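Local coordinates for protein inactive glucansucrase (PDB 5JBD) that is an inactive member of glycoside hydrolase family 70, built round a (beta/alpha)8 barrel and carrying a bound calcium ion, at residues K405-I410 and A423-Q428; E429-Q434 and N470-Y475; E321-G326 and H392-N397; Y695-F698 and Y703-G706. One frame throughout, in Å; residues are numbered along the deposited sequence.

In the fold
All four contacts lie in the family 70 part of the chain, which is built round a (beta/alpha)8 barrel. Along the chain they follow the order contact 3, contact 1, contact 2, contact 4. Contacts 1 and 3 share helix 392-406, and contacts 1 and 2 share helix 420-434. Contacts 1 and 2 have centres about 15 Å apart; all the other pairs are about 19 to 23 Å apart, centre to centre. Arg395 ties contact 3 to contact 2 through its salt bridge with Glu471. Lys396 of contact 3 packs on Tyr703 of contact 4. The loops after the barrel strands are thus linked through helix 392-406 to helix 420-434.

Contact 1. Residues K405-I410 and A423-Q428; sequences KDHSNI and ANQAWQ
Asp406 and Ala426 mark the closest approach of the two backbones, with their CA atoms 8.0 Å apart. Asp406 is still helical, and the chain leaves helical geometry at His407. Residues 423-428 are a run of regular helix. Side chains therefore bridge the gap, and Gln425 does most of the bridging. Its CG lies anti to the backbone N (chi1 179°), and the chain stays extended beyond it. This carries the amide across to Asp406 and His407, which reach out from the other direction. Amide and carboxylate planes are nearly parallel, 12° apart. Gln425 NE2 lies 3.4 Å from Asp406 OD2, but the angle is too poor for a hydrogen bond. That amide nitrogen is bonded instead to Glu429, one turn on along its own helix.

In the fold, this is where helix 392-406, which follows a strand of the (beta/alpha)8 barrel, runs out beside helix 420-434. Ala426 sits against Ile399 and Ile403 of the former, an apolar contact beside the polar side chains.

The other end of the amide faces the imidazole. Gln425 OE1 comes to the edge of the ring, near its plane, 3.1 Å from His407 CE1. Ring and amide are turned 74° against each other. OE1 lies beside the CE1-NE2 side of the ring, 3.3 Å from His407 NE2, at an angle too poor for a hydrogen bond. The Asp406 carboxylate lies close to that of Glu429, a pairing that may raise the proton affinity of one of them.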
loop_
_atom_site.group_PDB
_atom_site.type_symbol
_atom_site.label_atom_id
_atom_site.label_comp_id
_atom_site.label_asym_id
_atom_site.label_seq_id
_atom_site.Cartn_x
_atom_site.Cartn_y
_atom_site.Cartn_z
ATOM N N LYS A 405 21.655 3.687 0.454
ATOM C CA LYS A 405 23.028 3.740 0.959
ATOM C C LYS A 405 24.018 3.023 0.032
ATOM O O LYS A 405 25.106 3.543 -0.243
ATOM C CB LYS A 405 23.128 3.146 2.367
ATOM C CG LYS A 405 24.554 3.125 2.904
ATOM C CD LYS A 405 24.641 2.972 4.414
ATOM C CE LYS A 405 26.032 3.353 4.911
ATOM N NZ LYS A 405 26.526 2.403 5.943
ATOM N N ASP A 406 23.646 1.828 -0.417
ATOM C CA ASP A 406 24.494 1.026 -1.315
ATOM C C ASP A 406 24.705 1.645 -2.693
ATOM O O ASP A 406 25.666 1.295 -3.363
ATOM C CB ASP A 406 23.889 -0.373 -1.527
ATOM C CG ASP A 406 23.957 -1.250 -0.296
ATOM O OD1 ASP A 406 24.768 -0.993 0.607
ATOM O OD2 ASP A 406 23.187 -2.233 -0.254
ATOM N N HIS A 407 23.793 2.513 -3.139
ATOM C CA HIS A 407 23.827 3.041 -4.499
ATOM C C HIS A 407 23.502 4.529 -4.566
ATOM O O HIS A 407 22.566 4.961 -5.270
ATOM C CB HIS A 407 22.870 2.225 -5.369
ATOM C CG HIS A 407 23.245 0.783 -5.483
ATOM N ND1 HIS A 407 22.634 -0.204 -4.737
ATOM C CD2 HIS A 407 24.177 0.162 -6.241
ATOM C CE1 HIS A 407 23.168 -1.372 -5.039
ATOM N NE2 HIS A 407 24.107 -1.178 -5.949
ATOM N N SER A 408 24.276 5.310 -3.816
ATOM C CA SER A 408 24.231 6.786 -3.913
ATOM C C SER A 408 24.618 7.354 -5.290
ATOM O O SER A 408 25.017 6.623 -6.198
ATOM C CB SER A 408 25.078 7.421 -2.800
ATOM O OG SER A 408 26.397 6.912 -2.828
ATOM N N ASN A 409 24.446 8.667 -5.432
ATOM C CA ASN A 409 24.481 9.386 -6.712
ATOM C C ASN A 409 23.529 8.830 -7.758
ATOM O O ASN A 409 23.786 9.000 -8.952
ATOM C CB ASN A 409 25.892 9.424 -7.314
ATOM C CG ASN A 409 26.926 10.032 -6.396
ATOM O OD1 ASN A 409 28.118 9.810 -6.592
ATOM N ND2 ASN A 409 26.493 10.799 -5.402
ATOM N N ILE A 410 22.485 8.113 -7.330
ATOM C CA ILE A 410 21.383 7.747 -8.198
ATOM C C ILE A 410 20.160 8.391 -7.488
ATOM O O ILE A 410 19.675 7.859 -6.476
ATOM C CB ILE A 410 21.342 6.194 -8.440
ATOM C CG1 ILE A 410 22.759 5.653 -8.771
ATOM C CG2 ILE A 410 20.355 5.801 -9.556
ATOM C CD1 ILE A 410 22.881 4.146 -8.913
ATOM N N ALA A 423 17.749 -4.725 -4.489
ATOM C CA ALA A 423 16.991 -5.367 -3.406
ATOM C C ALA A 423 17.608 -6.700 -3.004
ATOM O O ALA A 423 17.704 -7.004 -1.811
ATOM C CB ALA A 423 15.524 -5.562 -3.791
ATOM N N ASN A 424 18.029 -7.495 -3.999
ATOM C CA ASN A 424 18.652 -8.792 -3.724
ATOM C C ASN A 424 19.935 -8.628 -2.916
ATOM O O ASN A 424 20.198 -9.421 -1.997
ATOM C CB ASN A 424 18.979 -9.547 -5.027
ATOM C CG ASN A 424 17.746 -9.942 -5.804
ATOM O OD1 ASN A 424 16.646 -10.056 -5.256
ATOM N ND2 ASN A 424 17.922 -10.168 -7.105
ATOM N N GLN A 425 20.729 -7.616 -3.286
ATOM C CA GLN A 425 21.946 -7.268 -2.581
ATOM C C GLN A 425 21.597 -6.817 -1.157
ATOM O O GLN A 425 22.219 -7.252 -0.200
ATOM C CB GLN A 425 22.693 -6.144 -3.316
ATOM C CG GLN A 425 23.985 -5.690 -2.640
ATOM C CD GLN A 425 24.581 -4.435 -3.262
ATOM O OE1 GLN A 425 24.352 -4.134 -4.435
ATOM N NE2 GLN A 425 25.344 -3.693 -2.472
ATOM N N ALA A 426 20.617 -5.927 -1.044
ATOM C CA ALA A 426 20.155 -5.457 0.276
ATOM C C ALA A 426 19.720 -6.620 1.180
ATOM O O ALA A 426 20.058 -6.641 2.358
ATOM C CB ALA A 426 19.038 -4.444 0.105
ATOM N N TRP A 427 18.986 -7.586 0.635
ATOM C CA TRP A 427 18.562 -8.764 1.430
ATOM C C TRP A 427 19.694 -9.662 1.892
ATOM O O TRP A 427 19.691 -10.127 3.032
ATOM C CB TRP A 427 17.473 -9.578 0.711
ATOM C CG TRP A 427 16.141 -9.015 1.053
ATOM C CD1 TRP A 427 15.362 -8.201 0.287
ATOM C CD2 TRP A 427 15.471 -9.155 2.312
ATOM N NE1 TRP A 427 14.214 -7.856 0.986
ATOM C CE2 TRP A 427 14.260 -8.431 2.229
ATOM C CE3 TRP A 427 15.771 -9.847 3.500
ATOM C CZ2 TRP A 427 13.353 -8.360 3.295
ATOM C CZ3 TRP A 427 14.865 -9.785 4.556
ATOM C CH2 TRP A 427 13.669 -9.040 4.443
ATOM N N GLN A 428 20.683 -9.892 1.027
ATOM C CA GLN A 428 21.876 -10.624 1.450
ATOM C C GLN A 428 22.538 -9.879 2.620
ATOM O O GLN A 428 22.885 -10.496 3.622
ATOM C CB GLN A 428 22.865 -10.800 0.299
ATOM C CG GLN A 428 23.931 -11.843 0.575
ATOM C CD GLN A 428 24.790 -12.128 -0.644
ATOM O OE1 GLN A 428 25.574 -11.280 -1.082
ATOM N NE2 GLN A 428 24.651 -13.328 -1.199
#

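Contact 2. Residues E429-Q434 and N470-Y475; sequences EFYADQ and NETAQY
Tyr431 gives up by far the most surface here, and it meets Asn470 and Thr472. Its CG is anti to the carbonyl carbon (chi1 -73°), which sends the ring off the helix toward the loop 470-475. The hydroxyl ends against the turn. Tyr431 OH and Thr472 OG1 are joined by a short hydrogen bond of 2.5 Å. Thr472 OG1 arrives in the plane of the ring, at its edge, and also lies 3.3 Å from Tyr431 CE2. The threonine oxygen stands between its own backbone N and carbonyl carbon (chi1 63°), and its methyl CG2 is turned to Trp427.

Asn470 packs on the other ortho carbon of the phenol. Its CB and its OD1 are both 3.8 Å from Tyr431 CE1, and amide and ring planes are 59° apart. Asn470 and Thr472 thus hold the phenol from two sides of its hydroxyl. Both belong to a type I beta turn from Asn470 to Ala473, closed by Ala473 N to Asn470 O at 3.3 Å. A water within hydrogen-bonding distance of both segments, 2.8 Å from Asn470 OD1 and 2.9 Å from Gln434 OE1, can link helix and loop a second time. The amide nitrogen of Asn470 is bonded to Glu478.

The contact is at the surface, where the last turns of helix 420-434 meet the loop between helices 465-468 and 483-496. Glu471 points past it to Arg395 of helix 392-406 and to Tyr464, at the end of barrel strand 460-464.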
loop_
_atom_site.group_PDB
_atom_site.type_symbol
_atom_site.label_atom_id
_atom_site.label_comp_id
_atom_site.label_asym_id
_atom_site.label_seq_id
_atom_site.Cartn_x
_atom_site.Cartn_y
_atom_site.Cartn_z
ATOM N N GLU A 429 22.674 -8.557 2.490
ATOM C CA GLU A 429 23.261 -7.717 3.551
ATOM C C GLU A 429 22.430 -7.753 4.828
ATOM O O GLU A 429 22.984 -7.884 5.916
ATOM C CB GLU A 429 23.436 -6.273 3.059
ATOM C CG GLU A 429 24.542 -6.142 2.015
ATOM C CD GLU A 429 24.505 -4.831 1.249
ATOM O OE1 GLU A 429 23.514 -4.075 1.368
ATOM O OE2 GLU A 429 25.469 -4.556 0.502
ATOM N N PHE A 430 21.105 -7.663 4.675
ATOM C CA PHE A 430 20.188 -7.731 5.807
ATOM C C PHE A 430 20.293 -9.047 6.589
ATOM O O PHE A 430 20.465 -9.018 7.803
ATOM C CB PHE A 430 18.734 -7.495 5.376
ATOM C CG PHE A 430 17.755 -7.588 6.517
ATOM C CD1 PHE A 430 17.465 -6.467 7.288
ATOM C CD2 PHE A 430 17.170 -8.802 6.852
ATOM C CE1 PHE A 430 16.580 -6.553 8.349
ATOM C CE2 PHE A 430 16.280 -8.892 7.919
ATOM C CZ PHE A 430 15.991 -7.767 8.670
ATOM N N TYR A 431 20.182 -10.193 5.908
ATOM C CA TYR A 431 20.201 -11.490 6.617
ATOM C C TYR A 431 21.498 -11.702 7.395
ATOM O O TYR A 431 21.473 -12.216 8.510
ATOM C CB TYR A 431 20.020 -12.690 5.680
ATOM C CG TYR A 431 18.629 -12.907 5.114
ATOM C CD1 TYR A 431 17.527 -13.125 5.947
ATOM C CD2 TYR A 431 18.431 -12.940 3.740
ATOM C CE1 TYR A 431 16.259 -13.338 5.424
ATOM C CE2 TYR A 431 17.173 -13.153 3.211
ATOM C CZ TYR A 431 16.095 -13.362 4.055
ATOM O OH TYR A 431 14.860 -13.581 3.509
ATOM N N ALA A 432 22.626 -11.313 6.796
ATOM C CA ALA A 432 23.920 -11.393 7.481
ATOM C C ALA A 432 23.935 -10.450 8.693
ATOM O O ALA A 432 24.360 -10.836 9.774
ATOM C CB ALA A 432 25.052 -11.060 6.533
ATOM N N ASP A 433 23.433 -9.235 8.506
ATOM C CA ASP A 433 23.395 -8.237 9.596
ATOM C C ASP A 433 22.471 -8.660 10.737
ATOM O O ASP A 433 22.812 -8.488 11.915
ATOM C CB ASP A 433 23.000 -6.858 9.059
ATOM C CG ASP A 433 23.173 -5.765 10.082
ATOM O OD1 ASP A 433 24.333 -5.419 10.398
ATOM O OD2 ASP A 433 22.145 -5.223 10.564
ATOM N N GLN A 434 21.313 -9.223 10.408
ATOM C CA GLN A 434 20.349 -9.670 11.435
ATOM C C GLN A 434 20.958 -10.665 12.434
ATOM O O GLN A 434 20.602 -10.657 13.621
ATOM C CB GLN A 434 19.102 -10.270 10.764
ATOM C CG GLN A 434 17.918 -10.550 11.682
ATOM C CD GLN A 434 16.714 -11.122 10.934
ATOM O OE1 GLN A 434 16.830 -12.099 10.167
ATOM N NE2 GLN A 434 15.565 -10.516 11.132
ATOM N N ASN A 470 12.120 -16.459 7.203
ATOM C CA ASN A 470 12.933 -15.707 6.241
ATOM C C ASN A 470 12.066 -15.386 5.038
ATOM O O ASN A 470 11.700 -16.268 4.260
ATOM C CB ASN A 470 14.181 -16.490 5.829
ATOM C CG ASN A 470 15.174 -16.652 6.966
ATOM O OD1 ASN A 470 15.147 -15.912 7.955
ATOM N ND2 ASN A 470 16.083 -17.620 6.820
ATOM N N GLU A 471 11.717 -14.111 4.905
ATOM C CA GLU A 471 10.566 -13.705 4.099
ATOM C C GLU A 471 10.807 -13.677 2.589
ATOM O O GLU A 471 9.836 -13.593 1.839
ATOM C CB GLU A 471 10.021 -12.362 4.596
ATOM C CG GLU A 471 10.905 -11.146 4.331
ATOM C CD GLU A 471 10.576 -10.004 5.302
ATOM O OE1 GLU A 471 11.032 -10.056 6.453
ATOM O OE2 GLU A 471 9.841 -9.077 4.917
ATOM N N THR A 472 12.073 -13.741 2.148
ATOM C CA THR A 472 12.387 -13.859 0.708
ATOM C C THR A 472 12.494 -15.304 0.214
ATOM O O THR A 472 12.562 -15.511 -0.994
ATOM C CB THR A 472 13.689 -13.132 0.328
ATOM O OG1 THR A 472 14.782 -13.745 1.005
ATOM C CG2 THR A 472 13.619 -11.656 0.703
ATOM N N ALA A 473 12.519 -16.297 1.111
ATOM C CA ALA A 473 12.499 -17.693 0.683
ATOM C C ALA A 473 11.070 -18.091 0.303
ATOM O O ALA A 473 10.127 -17.312 0.461
ATOM C CB ALA A 473 13.038 -18.609 1.773
ATOM N N GLN A 474 10.913 -19.303 -0.218
ATOM C CA GLN A 474 9.579 -19.839 -0.480
ATOM C C GLN A 474 8.761 -19.885 0.826
ATOM O O GLN A 474 9.320 -19.953 1.936
ATOM C CB GLN A 474 9.662 -21.217 -1.150
ATOM C CG GLN A 474 10.159 -21.159 -2.588
ATOM C CD GLN A 474 9.191 -20.471 -3.518
ATOM O OE1 GLN A 474 8.035 -20.873 -3.631
ATOM N NE2 GLN A 474 9.658 -19.438 -4.211
ATOM N N TYR A 475 7.443 -19.785 0.687
ATOM C CA TYR A 475 6.582 -19.451 1.827
ATOM C C TYR A 475 6.683 -20.454 2.972
ATOM O O TYR A 475 6.421 -21.644 2.794
ATOM C CB TYR A 475 5.112 -19.280 1.385
ATOM C CG TYR A 475 4.255 -18.574 2.426
ATOM C CD1 TYR A 475 4.315 -17.182 2.587
ATOM C CD2 TYR A 475 3.411 -19.290 3.253
ATOM C CE1 TYR A 475 3.539 -16.530 3.539
ATOM C CE2 TYR A 475 2.630 -18.657 4.217
ATOM C CZ TYR A 475 2.694 -17.280 4.371
ATOM O OH TYR A 475 1.900 -16.676 5.340
HETATM O O HOH W 1 14.685 -13.194 8.606
#

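Contact 3. Residues E321-G326 and H392-N397; sequences EGYHSG and HDQRKN
Glu321 and Asp393 have the nearest CA atoms, 11.0 Å apart, so the loop 321-326 and the start of helix 392-406 meet through side chains and a water. Tyr323 carries the direct bond. Gln394 NE2 donates to Tyr323 OH over 3.0 Å, with an angle of 146° at the hydrogen. The phenol oxygen lies close to the amide plane, 8° out of it. Gln394 bends at its second torsion (chi2 -51°), which swings the amide over to the tyrosine. Its OE1 takes a weak bond from Asn397 ND2, and this may help to fix the turn of the amide. Tyr323 OH is also bonded to the side-chain amide of Asn391.

Both segments follow strands of the (beta/alpha)8 barrel, 319-320 and 385-388, and lie at the ends where those strands give way to loops and helices. In this barrel family such ends surround the central pocket. A glycerol molecule, probably from the crystallisation liquor, lies about 4 Å from the side chain of Glu321, as such molecules often do in pockets.

One water joins three side chains. It accepts from Tyr323 OH at 2.8 Å and donates to Glu321 OE2, also at 2.8 Å. Its other proton goes to Asp393 OD2 at 2.7 Å. The two carboxylate oxygens, Glu321 OE2 and Asp393 OD2, are themselves 3.7 Å apart. The other oxygen of each has its own partner: Glu321 OE1 takes the backbone N-H of Ala284, and Asp393 OD1 forms a weak salt bridge with Lys396 NZ at 3.4 Å.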
loop_
_atom_site.group_PDB
_atom_site.type_symbol
_atom_site.label_atom_id
_atom_site.label_comp_id
_atom_site.label_asym_id
_atom_site.label_seq_id
_atom_site.Cartn_x
_atom_site.Cartn_y
_atom_site.Cartn_z
ATOM N N GLU A 321 -5.382 0.831 9.140
ATOM C CA GLU A 321 -3.970 1.178 9.046
ATOM C C GLU A 321 -3.826 2.679 9.022
ATOM O O GLU A 321 -4.402 3.341 8.178
ATOM C CB GLU A 321 -3.327 0.630 7.783
ATOM C CG GLU A 321 -1.832 0.961 7.659
ATOM C CD GLU A 321 -1.402 1.489 6.306
ATOM O OE1 GLU A 321 -2.246 1.720 5.412
ATOM O OE2 GLU A 321 -0.195 1.666 6.121
ATOM N N GLY A 322 -3.016 3.208 9.932
ATOM C CA GLY A 322 -2.677 4.627 9.897
ATOM C C GLY A 322 -1.598 5.024 10.882
ATOM O O GLY A 322 -1.410 4.361 11.890
ATOM N N TYR A 323 -0.903 6.113 10.562
ATOM C CA TYR A 323 0.234 6.627 11.318
ATOM C C TYR A 323 -0.071 8.019 11.936
ATOM O O TYR A 323 0.835 8.688 12.443
ATOM C CB TYR A 323 1.480 6.664 10.410
ATOM C CG TYR A 323 1.978 5.271 10.031
ATOM C CD1 TYR A 323 1.477 4.607 8.913
ATOM C CD2 TYR A 323 2.937 4.609 10.801
ATOM C CE1 TYR A 323 1.927 3.328 8.568
ATOM C CE2 TYR A 323 3.389 3.331 10.463
ATOM C CZ TYR A 323 2.870 2.691 9.352
ATOM O OH TYR A 323 3.305 1.416 9.019
ATOM N N HIS A 324 -1.346 8.422 11.924
ATOM C CA HIS A 324 -1.807 9.678 12.530
ATOM C C HIS A 324 -2.591 9.406 13.814
ATOM O O HIS A 324 -3.680 8.826 13.771
ATOM C CB HIS A 324 -2.713 10.429 11.568
ATOM C CG HIS A 324 -2.000 10.978 10.377
ATOM N ND1 HIS A 324 -1.716 10.213 9.267
ATOM C CD2 HIS A 324 -1.507 12.215 10.123
ATOM C CE1 HIS A 324 -1.075 10.954 8.384
ATOM N NE2 HIS A 324 -0.940 12.172 8.874
ATOM N N SER A 325 -2.035 9.842 14.939
ATOM C CA SER A 325 -2.645 9.642 16.243
ATOM C C SER A 325 -4.014 10.281 16.414
ATOM O O SER A 325 -4.793 9.823 17.259
ATOM C CB SER A 325 -1.702 10.089 17.373
ATOM O OG SER A 325 -1.411 11.472 17.309
ATOM N N GLY A 326 -4.321 11.314 15.625
ATOM C CA GLY A 326 -5.673 11.894 15.603
ATOM C C GLY A 326 -6.819 10.948 15.260
ATOM O O GLY A 326 -7.973 11.216 15.617
ATOM N N HIS A 392 4.871 -5.013 6.991
ATOM C CA HIS A 392 5.497 -5.105 5.648
ATOM C C HIS A 392 6.137 -3.784 5.185
ATOM O O HIS A 392 7.200 -3.793 4.559
ATOM C CB HIS A 392 4.484 -5.597 4.601
ATOM C CG HIS A 392 3.337 -4.665 4.391
ATOM N ND1 HIS A 392 2.219 -4.662 5.201
ATOM C CD2 HIS A 392 3.153 -3.669 3.496
ATOM C CE1 HIS A 392 1.388 -3.725 4.795
ATOM N NE2 HIS A 392 1.927 -3.110 3.759
ATOM N N ASP A 393 5.512 -2.663 5.529
ATOM C CA ASP A 393 6.044 -1.338 5.172
ATOM C C ASP A 393 7.306 -0.979 5.943
ATOM O O ASP A 393 8.206 -0.332 5.399
ATOM C CB ASP A 393 5.012 -0.237 5.404
ATOM C CG ASP A 393 3.947 -0.197 4.347
ATOM O OD1 ASP A 393 4.292 -0.288 3.150
ATOM O OD2 ASP A 393 2.768 -0.043 4.716
ATOM N N GLN A 394 7.389 -1.390 7.206
ATOM C CA GLN A 394 8.571 -1.071 8.011
ATOM C C GLN A 394 9.813 -1.866 7.567
ATOM O O GLN A 394 10.930 -1.327 7.572
ATOM C CB GLN A 394 8.295 -1.235 9.514
ATOM C CG GLN A 394 7.161 -0.346 10.027
ATOM C CD GLN A 394 7.325 1.115 9.634
ATOM O OE1 GLN A 394 8.413 1.670 9.725
ATOM N NE2 GLN A 394 6.248 1.731 9.178
ATOM N N ARG A 395 9.618 -3.124 7.203
ATOM C CA ARG A 395 10.695 -3.906 6.595
ATOM C C ARG A 395 11.132 -3.288 5.259
ATOM O O ARG A 395 12.331 -3.193 5.003
ATOM C CB ARG A 395 10.301 -5.370 6.406
ATOM C CG ARG A 395 11.466 -6.259 5.985
ATOM C CD ARG A 395 12.397 -6.553 7.143
ATOM N NE ARG A 395 11.981 -7.772 7.846
ATOM C CZ ARG A 395 12.007 -7.972 9.164
ATOM N NH1 ARG A 395 12.383 -7.015 10.026
ATOM N NH2 ARG A 395 11.618 -9.153 9.636
ATOM N N LYS A 396 10.160 -2.842 4.454
ATOM C CA LYS A 396 10.427 -2.131 3.187
ATOM C C LYS A 396 11.253 -0.861 3.380
ATOM O O LYS A 396 12.199 -0.620 2.624
ATOM C CB LYS A 396 9.119 -1.806 2.453
ATOM C CG LYS A 396 9.251 -0.870 1.242
ATOM C CD LYS A 396 7.964 -0.125 0.937
ATOM C CE LYS A 396 7.671 0.927 2.001
ATOM N NZ LYS A 396 6.544 1.784 1.593
ATOM N N ASN A 397 10.895 -0.046 4.382
ATOM C CA ASN A 397 11.675 1.171 4.718
ATOM C C ASN A 397 13.148 0.861 4.967
ATOM O O ASN A 397 14.030 1.546 4.448
ATOM C CB ASN A 397 11.108 1.878 5.966
ATOM C CG ASN A 397 9.777 2.571 5.705
ATOM O OD1 ASN A 397 9.341 2.740 4.555
ATOM N ND2 ASN A 397 9.117 2.978 6.788
HETATM O O HOH W 2 1.708 -0.073 7.236
#

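Contact 4. Residues Y695-F698 and Y703-G706; sequences YTPF and YNEG
Pro697 and Asn704 meet at about a right angle in the long connection of the (beta/alpha)8 barrel between strand 688-691 and helix 727-739, beside the short, weakly bonded strand 696-697. Asn704 OD1 rests on the proline ring, 3.7 Å from Pro697 CG and 3.8 Å from Pro697 CB. The contact is van der Waals in kind. The other end of the amide turns to the next residue, with Asn704 ND2 3.7 Å from Phe698 O. That is too long for a bond. Asn704 ND2 is held instead by the carbonyl of Gly699, while Phe698 O takes the hydroxyl of Ser701.

The backbones come closest at Pro697 and Gly706, whose CA atoms are 5.0 Å apart. Asn704 and Gly706 both have positive phi, and these two residues bend the chain back beside 695-698. Just beyond, backbone bonds between Thr696 and Thr710 and between Phe698 and Ser708 hold the returning chain in place.

Tyr695, which touches Gly706 directly, is placed by a second shell: its hydroxyl is bonded to the backbone oxygen of Asp747 in barrel strand 743-748, and its ring meets Trp258. The ring turns its edge to the loop. Gly706 O lies in the ring plane, 3.6 Å from Tyr695 CD2, and this buried oxygen has no hydrogen-bond partner in the model.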
loop_
_atom_site.group_PDB
_atom_site.type_symbol
_atom_site.label_atom_id
_atom_site.label_comp_id
_atom_site.label_asym_id
_atom_site.label_seq_id
_atom_site.Cartn_x
_atom_site.Cartn_y
_atom_site.Cartn_z
ATOM N N TYR A 695 -5.977 -9.122 -4.780
ATOM C CA TYR A 695 -6.474 -8.647 -6.075
ATOM C C TYR A 695 -5.425 -8.933 -7.144
ATOM O O TYR A 695 -4.242 -9.132 -6.827
ATOM C CB TYR A 695 -6.811 -7.138 -5.987
ATOM C CG TYR A 695 -7.466 -6.819 -4.656
ATOM C CD1 TYR A 695 -8.732 -7.322 -4.357
ATOM C CD2 TYR A 695 -6.778 -6.137 -3.652
ATOM C CE1 TYR A 695 -9.313 -7.107 -3.126
ATOM C CE2 TYR A 695 -7.363 -5.923 -2.419
ATOM C CZ TYR A 695 -8.630 -6.423 -2.162
ATOM O OH TYR A 695 -9.237 -6.218 -0.939
ATOM N N THR A 696 -5.869 -8.990 -8.402
ATOM C CA THR A 696 -4.969 -9.232 -9.535
ATOM C C THR A 696 -3.931 -8.124 -9.613
ATOM O O THR A 696 -4.287 -6.967 -9.769
ATOM C CB THR A 696 -5.741 -9.264 -10.875
ATOM O OG1 THR A 696 -6.755 -10.270 -10.808
ATOM C CG2 THR A 696 -4.788 -9.567 -12.058
ATOM N N PRO A 697 -2.647 -8.470 -9.488
ATOM C CA PRO A 697 -1.629 -7.428 -9.463
ATOM C C PRO A 697 -1.326 -6.846 -10.838
ATOM O O PRO A 697 -1.400 -7.559 -11.834
ATOM C CB PRO A 697 -0.397 -8.165 -8.918
ATOM C CG PRO A 697 -0.585 -9.576 -9.350
ATOM C CD PRO A 697 -2.068 -9.812 -9.271
ATOM N N PHE A 698 -1.001 -5.562 -10.873
ATOM C CA PHE A 698 -0.367 -4.928 -12.015
ATOM C C PHE A 698 0.992 -5.603 -12.207
ATOM O O PHE A 698 1.838 -5.608 -11.290
ATOM C CB PHE A 698 -0.207 -3.434 -11.723
ATOM C CG PHE A 698 0.487 -2.635 -12.801
ATOM C CD1 PHE A 698 0.264 -2.874 -14.159
ATOM C CD2 PHE A 698 1.338 -1.592 -12.442
ATOM C CE1 PHE A 698 0.890 -2.100 -15.127
ATOM C CE2 PHE A 698 1.962 -0.817 -13.406
ATOM C CZ PHE A 698 1.740 -1.080 -14.751
ATOM N N TYR A 703 6.456 -5.018 -6.473
ATOM C CA TYR A 703 6.410 -6.212 -5.640
ATOM C C TYR A 703 5.357 -7.247 -6.028
ATOM O O TYR A 703 5.408 -8.383 -5.543
ATOM C CB TYR A 703 6.208 -5.799 -4.174
ATOM C CG TYR A 703 7.231 -4.798 -3.636
ATOM C CD1 TYR A 703 8.569 -5.140 -3.489
ATOM C CD2 TYR A 703 6.843 -3.516 -3.261
ATOM C CE1 TYR A 703 9.496 -4.230 -2.995
ATOM C CE2 TYR A 703 7.755 -2.600 -2.770
ATOM C CZ TYR A 703 9.081 -2.956 -2.631
ATOM O OH TYR A 703 9.969 -2.038 -2.141
ATOM N N ASN A 704 4.416 -6.890 -6.913
ATOM C CA ASN A 704 3.316 -7.806 -7.290
ATOM C C ASN A 704 2.541 -8.304 -6.052
ATOM O O ASN A 704 2.094 -9.454 -6.002
ATOM C CB ASN A 704 3.849 -8.991 -8.142
ATOM C CG ASN A 704 3.739 -8.733 -9.632
ATOM O OD1 ASN A 704 2.929 -9.350 -10.317
ATOM N ND2 ASN A 704 4.545 -7.808 -10.138
ATOM N N GLU A 705 2.411 -7.428 -5.051
ATOM C CA GLU A 705 1.850 -7.798 -3.740
ATOM C C GLU A 705 0.336 -7.663 -3.642
ATOM O O GLU A 705 -0.257 -8.249 -2.733
ATOM C CB GLU A 705 2.501 -6.985 -2.595
ATOM C CG GLU A 705 1.964 -5.569 -2.362
ATOM C CD GLU A 705 2.166 -4.622 -3.538
ATOM O OE1 GLU A 705 3.114 -4.811 -4.325
ATOM O OE2 GLU A 705 1.349 -3.709 -3.720
ATOM N N GLY A 706 -0.269 -6.862 -4.522
ATOM C CA GLY A 706 -1.717 -6.679 -4.540
ATOM C C GLY A 706 -2.278 -5.303 -4.206
ATOM O O GLY A 706 -3.458 -5.070 -4.456
#